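Local coordinates for protein putative O-acetylhomoserine (Thiol)-lyase (Campylobacter jejuni, PDB 4OC9) that probably uses pyridoxal 5'-phosphate to transfer the aminocarboxypropyl group of O-acetylhomoserine to a thiol or sulfide, at residues I149-L154 with A162-I167. Numbering follows the deposited sequence.
Sequences IFFESL and ADIEKI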
loop_
_atom_site.group_PDB
_atom_site.type_symbol
_atom_site.label_atom_id
_atom_site.label_comp_id
_atom_site.label_asym_id
_atom_site.label_seq_id
_atom_site.Cartn_x
_atom_site.Cartn_y
_atom_site.Cartn_z
ATOM N N ILE D 149 -33.389 3.698 -16.544
ATOM C CA ILE D 149 -33.786 5.054 -16.138
ATOM C C ILE D 149 -32.716 5.462 -15.112
ATOM O O ILE D 149 -32.659 4.893 -14.012
ATOM C CB ILE D 149 -35.185 5.084 -15.557
ATOM C CG1 ILE D 149 -36.197 4.700 -16.660
ATOM C CG2 ILE D 149 -35.467 6.474 -15.043
ATOM C CD1 ILE D 149 -37.637 4.578 -16.207
ATOM N N PHE D 150 -31.860 6.409 -15.516
ATOM C CA PHE D 150 -30.754 6.857 -14.703
ATOM C C PHE D 150 -30.880 8.246 -14.154
ATOM O O PHE D 150 -31.221 9.171 -14.883
ATOM C CB PHE D 150 -29.483 6.811 -15.542
ATOM C CG PHE D 150 -28.229 7.080 -14.754
ATOM C CD1 PHE D 150 -27.781 8.373 -14.552
ATOM C CD2 PHE D 150 -27.494 6.029 -14.228
ATOM C CE1 PHE D 150 -26.645 8.614 -13.812
ATOM C CE2 PHE D 150 -26.350 6.273 -13.487
ATOM C CZ PHE D 150 -25.933 7.569 -13.276
ATOM N N PHE D 151 -30.584 8.377 -12.862
ATOM C CA PHE D 151 -30.658 9.668 -12.195
ATOM C C PHE D 151 -29.841 9.663 -10.909
ATOM O O PHE D 151 -29.396 8.605 -10.439
ATOM C CB PHE D 151 -32.095 9.991 -11.818
ATOM C CG PHE D 151 -32.656 9.083 -10.772
ATOM C CD1 PHE D 151 -33.176 7.862 -11.113
ATOM C CD2 PHE D 151 -32.712 9.475 -9.462
ATOM C CE1 PHE D 151 -33.735 7.038 -10.153
ATOM C CE2 PHE D 151 -33.263 8.653 -8.487
ATOM C CZ PHE D 151 -33.769 7.424 -8.834
ATOM N N GLU D 152 -29.648 10.847 -10.355
ATOM C CA GLU D 152 -28.909 11.009 -9.111
ATOM C C GLU D 152 -29.906 11.381 -8.005
ATOM O O GLU D 152 -30.915 12.068 -8.253
ATOM C CB GLU D 152 -27.812 12.048 -9.245
ATOM C CG GLU D 152 -26.682 11.614 -10.155
ATOM C CD GLU D 152 -25.583 12.653 -10.372
ATOM O OE1 GLU D 152 -25.624 13.713 -9.724
ATOM O OE2 GLU D 152 -24.710 12.413 -11.239
ATOM N N SER D 153 -29.654 10.882 -6.807
ATOM C CA SER D 153 -30.515 11.154 -5.676
ATOM C C SER D 153 -30.400 12.626 -5.260
ATOM O O SER D 153 -31.390 13.276 -4.946
ATOM C CB SER D 153 -30.172 10.230 -4.497
ATOM O OG SER D 153 -28.840 10.397 -4.015
ATOM N N LEU D 154 -29.179 13.128 -5.278
ATOM C CA LEU D 154 -28.840 14.503 -4.910
ATOM C C LEU D 154 -27.830 14.835 -5.979
ATOM O O LEU D 154 -26.706 14.342 -5.960
ATOM C CB LEU D 154 -28.275 14.472 -3.505
ATOM C CG LEU D 154 -27.839 15.763 -2.902
ATOM C CD1 LEU D 154 -28.982 16.744 -2.953
ATOM C CD2 LEU D 154 -27.397 15.497 -1.461
ATOM N N ALA D 162 -34.204 14.313 -6.560
ATOM C CA ALA D 162 -35.165 13.572 -7.370
ATOM C C ALA D 162 -36.309 13.031 -6.523
ATOM O O ALA D 162 -36.086 12.541 -5.406
ATOM C CB ALA D 162 -34.455 12.415 -8.065
ATOM N N ASP D 163 -37.525 13.096 -7.051
ATOM C CA ASP D 163 -38.685 12.582 -6.351
ATOM C C ASP D 163 -38.681 11.102 -6.743
ATOM O O ASP D 163 -39.349 10.656 -7.678
ATOM C CB ASP D 163 -39.965 13.306 -6.758
ATOM C CG ASP D 163 -41.144 12.943 -5.877
ATOM O OD1 ASP D 163 -41.101 11.899 -5.178
ATOM O OD2 ASP D 163 -42.141 13.710 -5.884
ATOM N N ILE D 164 -37.933 10.343 -5.966
ATOM C CA ILE D 164 -37.744 8.916 -6.203
ATOM C C ILE D 164 -39.021 8.097 -6.362
ATOM O O ILE D 164 -39.126 7.351 -7.333
ATOM C CB ILE D 164 -36.826 8.287 -5.155
ATOM C CG1 ILE D 164 -35.493 9.041 -5.102
ATOM C CG2 ILE D 164 -36.585 6.829 -5.505
ATOM C CD1 ILE D 164 -34.547 8.569 -4.011
ATOM N N GLU D 165 -39.967 8.227 -5.435
ATOM C CA GLU D 165 -41.240 7.476 -5.523
ATOM C C GLU D 165 -41.952 7.594 -6.886
ATOM O O GLU D 165 -42.502 6.613 -7.374
ATOM C CB GLU D 165 -42.238 7.897 -4.457
ATOM C CG GLU D 165 -41.823 7.581 -3.041
ATOM C CD GLU D 165 -42.874 8.013 -2.044
ATOM O OE1 GLU D 165 -43.966 8.473 -2.488
ATOM O OE2 GLU D 165 -42.612 7.894 -0.829
ATOM N N LYS D 166 -41.931 8.793 -7.465
ATOM C CA LYS D 166 -42.562 9.035 -8.757
ATOM C C LYS D 166 -41.791 8.433 -9.883
ATOM O O LYS D 166 -42.383 8.018 -10.871
ATOM C CB LYS D 166 -42.784 10.516 -8.982
ATOM C CG LYS D 166 -43.767 11.076 -7.988
ATOM C CD LYS D 166 -44.073 12.533 -8.243
ATOM C CE LYS D 166 -45.083 13.016 -7.205
ATOM N NZ LYS D 166 -45.431 14.449 -7.382
ATOM N N ILE D 167 -40.466 8.393 -9.769
ATOM C CA ILE D 167 -39.657 7.783 -10.807
ATOM C C ILE D 167 -39.922 6.279 -10.758
ATOM O O ILE D 167 -40.076 5.613 -11.783
ATOM C CB ILE D 167 -38.174 8.070 -10.626
ATOM C CG1 ILE D 167 -37.914 9.545 -10.883
ATOM C CG2 ILE D 167 -37.346 7.283 -11.634
ATOM C CD1 ILE D 167 -36.475 9.993 -10.666
HETATM O O HOH W 1 -33.527 11.472 -4.834
#
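Ser153 and Ala162 bring the two backbones together where strand 146-152 ends and the chain returns toward its helix: their CA atoms lie 5.5 Å apart, against 8.4 Å between the CA atoms of Ile149 and Ile167, so the segments diverge from that junction. A weak hydrogen bond runs from Ala162 N to Ser153 O, long at 3.4 Å but fairly straight (162°). One water reinforces it by donating to both Ser153 O and Ala162 O, so the Ser153 carbonyl accepts twice. Asp163 then centres an inverse gamma turn and takes the N-cap position of the helix, without a capping bond from its side chain.

Phe151 carries most of the side-chain contact. Its CB bond points toward 162-167 and, with chi1 at 67°, CG sits between the backbone N and the carbonyl carbon, which lays the ring against Ile167, Ala162 and Ile164. Ile167 comes from the opposite direction and sets CD1 over the centre of the Phe151 ring, 3.8 Å from its centroid and 5° off the normal, a CH-pi contact. Its other branch, CG2, touches both Phe151 CE1 and Ile149 CG2, the latter at 4.0 Å. Ala162 CB meets Phe151 CD2 obliquely at 3.7 Å, and Ile164 CG1, on a side chain crossing Phe151 at about a right angle, approaches CE2.

All these touching residues are buried. Helix 164-174 thus packs on strand 146-152 as the first half of a beta-alpha-beta unit completed by the parallel strand 177-181, which hydrogen-bonds to Ile149 and Phe151, within the mostly parallel seven-stranded sheet characteristic of fold-type I PLP enzymes, while Tyr333 of helix 327-333 touches Ile164.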